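Long-range contacts in positive phenol-degradative gene regulator (Ralstonia sp. E2, PDB 5FRZ), which probably activates transcription of phenol-degradation genes as a sigma54-dependent regulator, this chain being its N-terminal, probably sensory, part, seen with 3,4-dimethylphenol and zinc bound: residues G93-G98 and G160-L165; C100-E105 and W152-Y157; K168-R173 and G189-Q194. All blocks are in the same frame, centred on the assembly; numbering follows the deposited sequence.

Interaction 1: residues G93-G98 and G160-L165; sequences GMLEMG and GYTSAL. With 2MP (3,4-dimethylphenol), chain D.
L165 packs its two methyl branches against two neighbouring residues of helix 91-104. CD1 meets M94, where the bent methionine chain brings CE to 3.9 Å from L165 CD1. CD2 lies against the backbone of L95, with L95 CA 3.7 Å from L165 CD2. L95 turns its CD2 methyl to the bound 3,4-dimethylphenol, 3.9 Å from its C7. The next layer is the Y161 ring. G98 CA sits over the centre of one face in a CH-pi contact, 3.5 Å from the ring centroid. G98 has no side chain, so the ring can lie directly on the helix backbone. This is packing between two nearly antiparallel helices, whose short-segment axes approach to 9.9 Å at closest, at 152°. One helix belongs to the activator of aromatic catabolism region, the other to the V4R domain. With CG anti to the backbone N (chi1 -178°), the Y161 ring reaches across to helix 91-104. Its OH donates to M94 O at 2.7 Å, and M97 N reaches the same oxygen from the opposite face of the carbonyl plane. T162 OG1, hydrogen-bonded to A158 O and Y172 OH, comes to 3.2 Å from C7 of the ligand.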
loop_
_atom_site.group_PDB
_atom_site.type_symbol
_atom_site.label_atom_id
_atom_site.label_comp_id
_atom_site.label_asym_id
_atom_site.label_seq_id
_atom_site.Cartn_x
_atom_site.Cartn_y
_atom_site.Cartn_z
ATOM N N GLY A 93 -1.739 -5.324 -27.101
ATOM C CA GLY A 93 -2.935 -4.983 -26.349
ATOM C C GLY A 93 -2.948 -5.676 -25.001
ATOM O O GLY A 93 -3.454 -5.132 -24.017
ATOM N N MET A 94 -2.393 -6.892 -24.973
ATOM C CA MET A 94 -2.145 -7.613 -23.732
ATOM C C MET A 94 -1.129 -6.878 -22.877
ATOM O O MET A 94 -1.368 -6.596 -21.707
ATOM C CB MET A 94 -1.649 -9.027 -24.019
ATOM C CG MET A 94 -2.705 -9.918 -24.607
ATOM S SD MET A 94 -4.103 -10.039 -23.470
ATOM C CE MET A 94 -3.287 -10.690 -22.015
ATOM N N LEU A 95 0.020 -6.600 -23.472
ATOM C CA LEU A 95 1.088 -5.857 -22.820
ATOM C C LEU A 95 0.550 -4.572 -22.191
ATOM O O LEU A 95 0.906 -4.206 -21.062
ATOM C CB LEU A 95 2.188 -5.545 -23.844
ATOM C CG LEU A 95 3.496 -4.907 -23.381
ATOM C CD1 LEU A 95 3.399 -3.385 -23.349
ATOM C CD2 LEU A 95 3.915 -5.464 -22.012
ATOM N N GLU A 96 -0.334 -3.912 -22.936
ATOM C CA GLU A 96 -0.804 -2.584 -22.625
ATOM C C GLU A 96 -1.641 -2.521 -21.342
ATOM O O GLU A 96 -1.701 -1.476 -20.713
ATOM C CB GLU A 96 -1.614 -2.023 -23.809
ATOM C CG GLU A 96 -1.952 -0.535 -23.670
ATOM C CD GLU A 96 -2.332 0.138 -24.987
ATOM O OE1 GLU A 96 -3.197 -0.408 -25.715
ATOM O OE2 GLU A 96 -1.769 1.221 -25.279
ATOM N N MET A 97 -2.289 -3.622 -20.962
ATOM C CA MET A 97 -3.067 -3.646 -19.719
ATOM C C MET A 97 -2.175 -3.450 -18.488
ATOM O O MET A 97 -2.644 -3.034 -17.431
ATOM C CB MET A 97 -3.852 -4.960 -19.595
ATOM C CG MET A 97 -4.709 -5.276 -20.819
ATOM S SD MET A 97 -5.790 -6.708 -20.549
ATOM C CE MET A 97 -6.220 -7.155 -22.229
ATOM N N GLY A 98 -0.892 -3.767 -18.626
ATOM C CA GLY A 98 0.057 -3.556 -17.547
ATOM C C GLY A 98 0.137 -2.091 -17.176
ATOM O O GLY A 98 -0.223 -1.716 -16.048
ATOM N N GLY A 160 7.723 -8.004 -13.258
ATOM C CA GLY A 160 6.822 -9.087 -12.894
ATOM C C GLY A 160 5.667 -9.237 -13.862
ATOM O O GLY A 160 5.349 -10.343 -14.284
ATOM N N TYR A 161 5.039 -8.123 -14.219
ATOM C CA TYR A 161 3.950 -8.145 -15.172
ATOM C C TYR A 161 4.428 -8.743 -16.492
ATOM O O TYR A 161 3.875 -9.726 -16.991
ATOM C CB TYR A 161 3.370 -6.731 -15.404
ATOM C CG TYR A 161 2.196 -6.765 -16.356
ATOM C CD1 TYR A 161 2.396 -6.772 -17.737
ATOM C CD2 TYR A 161 0.879 -6.876 -15.872
ATOM C CE1 TYR A 161 1.328 -6.835 -18.618
ATOM C CE2 TYR A 161 -0.200 -6.933 -16.745
ATOM C CZ TYR A 161 0.043 -6.925 -18.126
ATOM O OH TYR A 161 -0.995 -6.985 -19.013
ATOM N N THR A 162 5.468 -8.156 -17.059
ATOM C CA THR A 162 5.914 -8.583 -18.378
ATOM C C THR A 162 6.449 -10.001 -18.363
ATOM O O THR A 162 6.212 -10.744 -19.298
ATOM C CB THR A 162 6.978 -7.636 -18.935
ATOM O OG1 THR A 162 6.523 -6.283 -18.767
ATOM C CG2 THR A 162 7.215 -7.901 -20.435
ATOM N N SER A 163 7.162 -10.388 -17.304
ATOM C CA SER A 163 7.730 -11.738 -17.256
ATOM C C SER A 163 6.608 -12.779 -17.217
ATOM O O SER A 163 6.649 -13.772 -17.948
ATOM C CB SER A 163 8.659 -11.921 -16.057
ATOM O OG SER A 163 9.718 -10.977 -16.096
ATOM N N ALA A 164 5.604 -12.535 -16.375
ATOM C CA ALA A 164 4.446 -13.431 -16.261
ATOM C C ALA A 164 3.664 -13.511 -17.571
ATOM O O ALA A 164 3.173 -14.583 -17.949
ATOM C CB ALA A 164 3.516 -12.973 -15.146
ATOM N N LEU A 165 3.497 -12.369 -18.232
ATOM C CA LEU A 165 2.827 -12.352 -19.526
ATOM C C LEU A 165 3.575 -13.191 -20.572
ATOM O O LEU A 165 2.954 -13.893 -21.367
ATOM C CB LEU A 165 2.683 -10.923 -20.037
ATOM C CG LEU A 165 1.983 -10.760 -21.393
ATOM C CD1 LEU A 165 0.513 -11.181 -21.317
ATOM C CD2 LEU A 165 2.092 -9.328 -21.878
HETATM O O1 2MP D . 4.420 1.105 -15.557
HETATM C C1 2MP D . 4.475 -0.077 -16.300
HETATM C C2 2MP D . 3.792 -1.225 -15.901
HETATM C C3 2MP D . 3.869 -2.387 -16.660
HETATM C C4 2MP D . 4.633 -2.372 -17.815
HETATM C C5 2MP D . 5.294 -1.224 -18.191
HETATM C C6 2MP D . 5.231 -0.063 -17.449
HETATM C C7 2MP D . 4.772 -3.598 -18.702
HETATM C C8 2MP D . 6.115 -1.238 -19.438
#

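Interaction 2: residues C100-E105 and W152-Y157; sequences CLHTIE and WMQIGY. With 2MP (3,4-dimethylphenol), chain D.
H102 and Y157 lay their rings face to face. The centroids are 3.7 Å apart and the planes differ by 12°. The two side chains come from opposite helices and run antiparallel, one ring over the other. A chi1 of -178° points the Y157 ring away from its own backbone N and over the imidazole. The stack is the tight part of the contact. At the far end of the tyrosine, L101 crosses at about a right angle, and its CB lies 3.2 Å from Y157 OH, near the ring plane. The bound 3,4-dimethylphenol meets the ring edge, with its C2 3.5 Å from Y157 CD1.

The remainder is looser. No hydrogen bond joins the two segments, and their short-segment axes stay 11.9 Å apart at closest approach. Q154 approaches the imidazole mainly through its CB and backbone carbonyl. Its NE2 is hydrogen-bonded to S133 OG, and the nearest atom of the side chain is about 5 Å from the bound zinc ion. E105, on the other flank, crosses Y157 with its carboxylate steeply turned against the ring plane; OE1 is 3.7 Å from Y157 CE2. This loose side is not open to solvent, since all five touching residues are buried. E105 also meets the second subunit through backbone hydrogen bonds and packing on H43 of that subunit.

The pair of rings forms part of the wall of the phenol pocket, between the two helices. Y157 OH is hydrogen-bonded to D78 OD2 of helix 60-84, which fixes the tyrosine at its hydroxyl end as well as across its face. E105 OE2 also lies close to D78 OD2, and the two acids would probably raise each other's pKa.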
loop_
_atom_site.group_PDB
_atom_site.type_symbol
_atom_site.label_atom_id
_atom_site.label_comp_id
_atom_site.label_asym_id
_atom_site.label_seq_id
_atom_site.Cartn_x
_atom_site.Cartn_y
_atom_site.Cartn_z
ATOM N N CYS A 100 -1.833 0.233 -18.050
ATOM C CA CYS A 100 -3.159 0.672 -17.672
ATOM C C CYS A 100 -3.466 0.412 -16.195
ATOM O O CYS A 100 -3.999 1.294 -15.518
ATOM C CB CYS A 100 -4.220 -0.006 -18.536
ATOM S SG CYS A 100 -4.267 0.547 -20.269
ATOM N N LEU A 101 -3.133 -0.782 -15.716
ATOM C CA LEU A 101 -3.355 -1.135 -14.320
ATOM C C LEU A 101 -2.466 -0.295 -13.411
ATOM O O LEU A 101 -2.890 0.143 -12.341
ATOM C CB LEU A 101 -3.084 -2.624 -14.093
ATOM C CG LEU A 101 -4.152 -3.593 -14.604
ATOM C CD1 LEU A 101 -3.657 -5.028 -14.525
ATOM C CD2 LEU A 101 -5.448 -3.424 -13.827
ATOM N N HIS A 102 -1.230 -0.071 -13.846
ATOM C CA HIS A 102 -0.288 0.741 -13.089
ATOM C C HIS A 102 -0.815 2.162 -12.934
ATOM O O HIS A 102 -0.512 2.845 -11.957
ATOM C CB HIS A 102 1.079 0.757 -13.774
ATOM C CG HIS A 102 2.220 0.456 -12.854
ATOM N ND1 HIS A 102 2.038 0.076 -11.541
ATOM C CD2 HIS A 102 3.559 0.479 -13.055
ATOM C CE1 HIS A 102 3.215 -0.122 -10.975
ATOM N NE2 HIS A 102 4.155 0.115 -11.872
ATOM N N THR A 103 -1.609 2.600 -13.906
ATOM C CA THR A 103 -2.204 3.942 -13.869
ATOM C C THR A 103 -3.503 3.974 -13.038
ATOM O O THR A 103 -3.767 4.938 -12.290
ATOM C CB THR A 103 -2.473 4.466 -15.318
ATOM O OG1 THR A 103 -1.226 4.640 -15.996
ATOM C CG2 THR A 103 -3.205 5.794 -15.296
ATOM N N ILE A 104 -4.296 2.912 -13.146
ATOM C CA ILE A 104 -5.509 2.769 -12.330
ATOM C C ILE A 104 -5.173 2.688 -10.832
ATOM O O ILE A 104 -5.910 3.201 -9.987
ATOM C CB ILE A 104 -6.312 1.517 -12.762
ATOM C CG1 ILE A 104 -6.798 1.686 -14.207
ATOM C CG2 ILE A 104 -7.492 1.260 -11.831
ATOM C CD1 ILE A 104 -7.449 0.444 -14.790
ATOM N N GLU A 105 -4.034 2.073 -10.519
ATOM C CA GLU A 105 -3.591 1.906 -9.139
ATOM C C GLU A 105 -2.900 3.153 -8.584
ATOM O O GLU A 105 -2.435 3.132 -7.447
ATOM C CB GLU A 105 -2.660 0.678 -9.022
ATOM C CG GLU A 105 -3.400 -0.655 -9.254
ATOM C CD GLU A 105 -2.502 -1.814 -9.639
ATOM O OE1 GLU A 105 -1.242 -1.710 -9.554
ATOM O OE2 GLU A 105 -3.084 -2.850 -10.051
ATOM N N TRP A 152 11.845 1.654 -7.442
ATOM C CA TRP A 152 12.091 0.236 -7.200
ATOM C C TRP A 152 10.850 -0.646 -7.322
ATOM O O TRP A 152 10.844 -1.630 -8.051
ATOM C CB TRP A 152 12.683 0.058 -5.799
ATOM C CG TRP A 152 13.908 0.888 -5.542
ATOM C CD1 TRP A 152 14.837 1.304 -6.459
ATOM C CD2 TRP A 152 14.341 1.395 -4.273
ATOM N NE1 TRP A 152 15.821 2.043 -5.835
ATOM C CE2 TRP A 152 15.542 2.112 -4.497
ATOM C CE3 TRP A 152 13.827 1.324 -2.976
ATOM C CZ2 TRP A 152 16.235 2.743 -3.462
ATOM C CZ3 TRP A 152 14.523 1.951 -1.948
ATOM C CH2 TRP A 152 15.713 2.650 -2.201
ATOM N N MET A 153 9.807 -0.294 -6.582
ATOM C CA MET A 153 8.548 -1.003 -6.668
ATOM C C MET A 153 7.942 -0.904 -8.059
ATOM O O MET A 153 7.351 -1.872 -8.545
ATOM C CB MET A 153 7.563 -0.451 -5.643
ATOM C CG MET A 153 6.424 -1.400 -5.272
ATOM S SD MET A 153 5.274 -0.486 -4.151
ATOM C CE MET A 153 6.422 0.642 -3.413
ATOM N N GLN A 154 8.055 0.272 -8.685
ATOM C CA GLN A 154 7.514 0.462 -10.032
ATOM C C GLN A 154 8.253 -0.377 -11.081
ATOM O O GLN A 154 7.625 -0.941 -11.984
ATOM C CB GLN A 154 7.551 1.936 -10.427
ATOM C CG GLN A 154 6.746 2.817 -9.496
ATOM C CD GLN A 154 6.709 4.297 -9.917
ATOM O OE1 GLN A 154 6.314 5.151 -9.125
ATOM N NE2 GLN A 154 7.097 4.595 -11.157
ATOM N N ILE A 155 9.575 -0.469 -10.961
ATOM C CA ILE A 155 10.368 -1.300 -11.868
ATOM C C ILE A 155 10.044 -2.789 -11.702
ATOM O O ILE A 155 9.862 -3.511 -12.690
ATOM C CB ILE A 155 11.872 -1.074 -11.655
ATOM C CG1 ILE A 155 12.324 0.104 -12.503
ATOM C CG2 ILE A 155 12.700 -2.335 -12.070
ATOM C CD1 ILE A 155 12.299 -0.187 -14.020
ATOM N N GLY A 156 9.967 -3.241 -10.449
ATOM C CA GLY A 156 9.640 -4.624 -10.153
ATOM C C GLY A 156 8.305 -5.050 -10.744
ATOM O O GLY A 156 8.173 -6.184 -11.227
ATOM N N TYR A 157 7.315 -4.150 -10.690
ATOM C CA TYR A 157 5.999 -4.386 -11.307
ATOM C C TYR A 157 6.096 -4.641 -12.804
ATOM O O TYR A 157 5.586 -5.660 -13.292
ATOM C CB TYR A 157 5.051 -3.193 -11.035
ATOM C CG TYR A 157 3.640 -3.343 -11.593
ATOM C CD1 TYR A 157 3.376 -3.127 -12.944
ATOM C CD2 TYR A 157 2.563 -3.666 -10.762
ATOM C CE1 TYR A 157 2.105 -3.242 -13.452
ATOM C CE2 TYR A 157 1.276 -3.770 -11.265
ATOM C CZ TYR A 157 1.054 -3.568 -12.614
ATOM O OH TYR A 157 -0.224 -3.658 -13.126
HETATM O O1 2MP D . 4.420 1.105 -15.557
HETATM C C1 2MP D . 4.475 -0.077 -16.300
HETATM C C2 2MP D . 3.792 -1.225 -15.901
HETATM C C3 2MP D . 3.869 -2.387 -16.660
HETATM C C4 2MP D . 4.633 -2.372 -17.815
HETATM C C5 2MP D . 5.294 -1.224 -18.191
HETATM C C6 2MP D . 5.231 -0.063 -17.449
HETATM C C7 2MP D . 4.772 -3.598 -18.702
HETATM C C8 2MP D . 6.115 -1.238 -19.438
#

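Interaction 3: residues K168-R173 and G189-Q194; sequences KTILYR and GKPLEQ. With 2MP (3,4-dimethylphenol), chain D.
Y172 lays its ring under G189, whose CA sits over one face, offset toward the rim. This CH-pi contact has G189 CA 3.6 Å from the Y172 ring centroid. On the same face of the sheet, I170 and P191 run parallel to each other, with I170 CD1 3.9 Å from P191 CG. L171 turns to the other face. Its CD1 meets L192 CD1 at 3.6 Å, and these two side chains are also aligned in parallel.

Backbone bonds hold these groups in register. L171 and K190 form an antiparallel hydrogen-bonded pair: K190 N gives to L171 O at 2.9 Å, and L171 N to K190 O at 3.0 Å. Beyond the strand end, L192 N gives to T169 O at 3.1 Å.

Y172 OH is hydrogen-bonded to Y124 OH. The Y172 hydroxyl OH lies 3.5 Å from C7 of the bound 3,4-dimethylphenol. The two strands are a beta hairpin at one margin of the four-stranded antiparallel sheet. I170, L171 and Y172 all touch helix 152-166, and T169 and L192 pack on L202 of helix 198-202.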
loop_
_atom_site.group_PDB
_atom_site.type_symbol
_atom_site.label_atom_id
_atom_site.label_comp_id
_atom_site.label_asym_id
_atom_site.label_seq_id
_atom_site.Cartn_x
_atom_site.Cartn_y
_atom_site.Cartn_z
ATOM N N LYS A 168 8.624 -15.780 -19.705
ATOM C CA LYS A 168 10.080 -15.733 -19.622
ATOM C C LYS A 168 10.527 -14.452 -18.932
ATOM O O LYS A 168 9.791 -13.473 -18.883
ATOM C CB LYS A 168 10.727 -15.845 -21.009
ATOM C CG LYS A 168 10.207 -14.854 -22.023
ATOM C CD LYS A 168 10.988 -14.930 -23.326
ATOM C CE LYS A 168 12.447 -14.568 -23.137
ATOM N NZ LYS A 168 13.221 -14.868 -24.380
ATOM N N THR A 169 11.732 -14.466 -18.374
ATOM C CA THR A 169 12.180 -13.332 -17.564
ATOM C C THR A 169 12.538 -12.113 -18.401
ATOM O O THR A 169 13.505 -12.120 -19.169
ATOM C CB THR A 169 13.371 -13.695 -16.718
ATOM O OG1 THR A 169 13.008 -14.790 -15.888
ATOM C CG2 THR A 169 13.772 -12.499 -15.845
ATOM N N ILE A 170 11.722 -11.081 -18.247
ATOM C CA ILE A 170 11.912 -9.806 -18.894
ATOM C C ILE A 170 12.286 -8.793 -17.810
ATOM O O ILE A 170 11.433 -8.412 -16.994
ATOM C CB ILE A 170 10.630 -9.323 -19.624
ATOM C CG1 ILE A 170 10.136 -10.350 -20.669
ATOM C CG2 ILE A 170 10.840 -7.944 -20.211
ATOM C CD1 ILE A 170 11.175 -10.759 -21.705
ATOM N N LEU A 171 13.545 -8.351 -17.797
ATOM C CA LEU A 171 13.979 -7.385 -16.794
ATOM C C LEU A 171 13.861 -5.967 -17.306
ATOM O O LEU A 171 14.105 -5.707 -18.480
ATOM C CB LEU A 171 15.425 -7.639 -16.362
ATOM C CG LEU A 171 15.823 -8.974 -15.738
ATOM C CD1 LEU A 171 17.292 -8.932 -15.373
ATOM C CD2 LEU A 171 14.974 -9.282 -14.514
ATOM N N TYR A 172 13.520 -5.049 -16.404
ATOM C CA TYR A 172 13.476 -3.628 -16.719
ATOM C C TYR A 172 14.527 -2.826 -15.963
ATOM O O TYR A 172 14.917 -3.178 -14.845
ATOM C CB TYR A 172 12.114 -3.045 -16.388
ATOM C CG TYR A 172 11.031 -3.390 -17.355
ATOM C CD1 TYR A 172 10.460 -4.663 -17.361
ATOM C CD2 TYR A 172 10.547 -2.435 -18.243
ATOM C CE1 TYR A 172 9.463 -4.978 -18.232
ATOM C CE2 TYR A 172 9.539 -2.744 -19.129
ATOM C CZ TYR A 172 8.998 -4.016 -19.114
ATOM O OH TYR A 172 7.988 -4.324 -20.001
ATOM N N ARG A 173 14.968 -1.731 -16.569
ATOM C CA ARG A 173 15.850 -0.800 -15.875
ATOM C C ARG A 173 15.411 0.637 -16.138
ATOM O O ARG A 173 14.954 0.971 -17.237
ATOM C CB ARG A 173 17.312 -1.014 -16.306
ATOM C CG ARG A 173 18.220 0.189 -16.042
ATOM C CD ARG A 173 19.655 -0.192 -15.640
ATOM N NE ARG A 173 20.554 0.961 -15.794
ATOM C CZ ARG A 173 21.887 0.891 -15.823
ATOM N NH1 ARG A 173 22.497 -0.284 -15.692
ATOM N NH2 ARG A 173 22.613 1.998 -15.974
ATOM N N GLY A 189 12.808 -2.416 -20.977
ATOM C CA GLY A 189 12.651 -3.815 -20.618
ATOM C C GLY A 189 13.055 -4.747 -21.736
ATOM O O GLY A 189 12.678 -4.537 -22.886
ATOM N N LYS A 190 13.804 -5.792 -21.404
ATOM C CA LYS A 190 14.166 -6.774 -22.405
ATOM C C LYS A 190 14.547 -8.085 -21.738
ATOM O O LYS A 190 14.735 -8.124 -20.514
ATOM C CB LYS A 190 15.298 -6.237 -23.295
ATOM C CG LYS A 190 16.535 -5.844 -22.562
ATOM C CD LYS A 190 17.538 -5.187 -23.501
ATOM C CE LYS A 190 18.720 -4.634 -22.724
ATOM N NZ LYS A 190 19.741 -4.057 -23.614
ATOM N N PRO A 191 14.634 -9.173 -22.533
ATOM C CA PRO A 191 14.936 -10.457 -21.913
ATOM C C PRO A 191 16.251 -10.425 -21.154
ATOM O O PRO A 191 17.190 -9.751 -21.568
ATOM C CB PRO A 191 15.015 -11.420 -23.111
ATOM C CG PRO A 191 14.176 -10.813 -24.139
ATOM C CD PRO A 191 14.388 -9.326 -23.982
ATOM N N LEU A 192 16.265 -11.152 -20.043
ATOM C CA LEU A 192 17.425 -11.391 -19.205
ATOM C C LEU A 192 18.754 -11.413 -19.955
ATOM O O LEU A 192 19.671 -10.639 -19.636
ATOM C CB LEU A 192 17.219 -12.715 -18.479
ATOM C CG LEU A 192 18.279 -13.190 -17.498
ATOM C CD1 LEU A 192 18.342 -12.245 -16.343
ATOM C CD2 LEU A 192 17.937 -14.589 -17.033
ATOM N N GLU A 193 18.834 -12.273 -20.971
ATOM C CA GLU A 193 20.086 -12.517 -21.698
ATOM C C GLU A 193 20.568 -11.342 -22.553
ATOM O O GLU A 193 21.689 -11.359 -23.052
ATOM C CB GLU A 193 19.934 -13.749 -22.594
ATOM C CG GLU A 193 21.007 -14.810 -22.392
ATOM C CD GLU A 193 20.784 -16.045 -23.253
ATOM O OE1 GLU A 193 19.936 -15.980 -24.167
ATOM O OE2 GLU A 193 21.449 -17.078 -23.015
ATOM N N GLN A 194 19.719 -10.340 -22.741
ATOM C CA GLN A 194 20.065 -9.171 -23.548
ATOM C C GLN A 194 20.601 -8.011 -22.710
ATOM O O GLN A 194 20.941 -6.949 -23.250
ATOM C CB GLN A 194 18.850 -8.706 -24.349
ATOM C CG GLN A 194 18.377 -9.731 -25.343
ATOM C CD GLN A 194 17.799 -9.093 -26.581
ATOM O OE1 GLN A 194 16.710 -8.506 -26.547
ATOM N NE2 GLN A 194 18.537 -9.183 -27.689
HETATM O O1 2MP D . 4.420 1.105 -15.557
HETATM C C1 2MP D . 4.475 -0.077 -16.300
HETATM C C2 2MP D . 3.792 -1.225 -15.901
HETATM C C3 2MP D . 3.869 -2.387 -16.660
HETATM C C4 2MP D . 4.633 -2.372 -17.815
HETATM C C5 2MP D . 5.294 -1.224 -18.191
HETATM C C6 2MP D . 5.231 -0.063 -17.449
HETATM C C7 2MP D . 4.772 -3.598 -18.702
HETATM C C8 2MP D . 6.115 -1.238 -19.438
#

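Interactions 1 and 2 join the same two helices, 91-104 and 152-166, with centres about 11 Å apart. Both segments of interaction 2 lie between those of interaction 1 in sequence. Interaction 3 comes after both, in the hairpin of strands 170-176 and 185-191. Its centre is about 13 Å from that of interaction 1 and about 17 Å from that of interaction 2. Helix 152-166 is followed, after a short turn, by strand 170-176, so it connects the helix pair to the sheet. All three contacts touch the same 3,4-dimethylphenol. The pocket is thus built from both the activator of aromatic catabolism region and the V4R domain, consistent with a phenol-sensing role for this part of the protein.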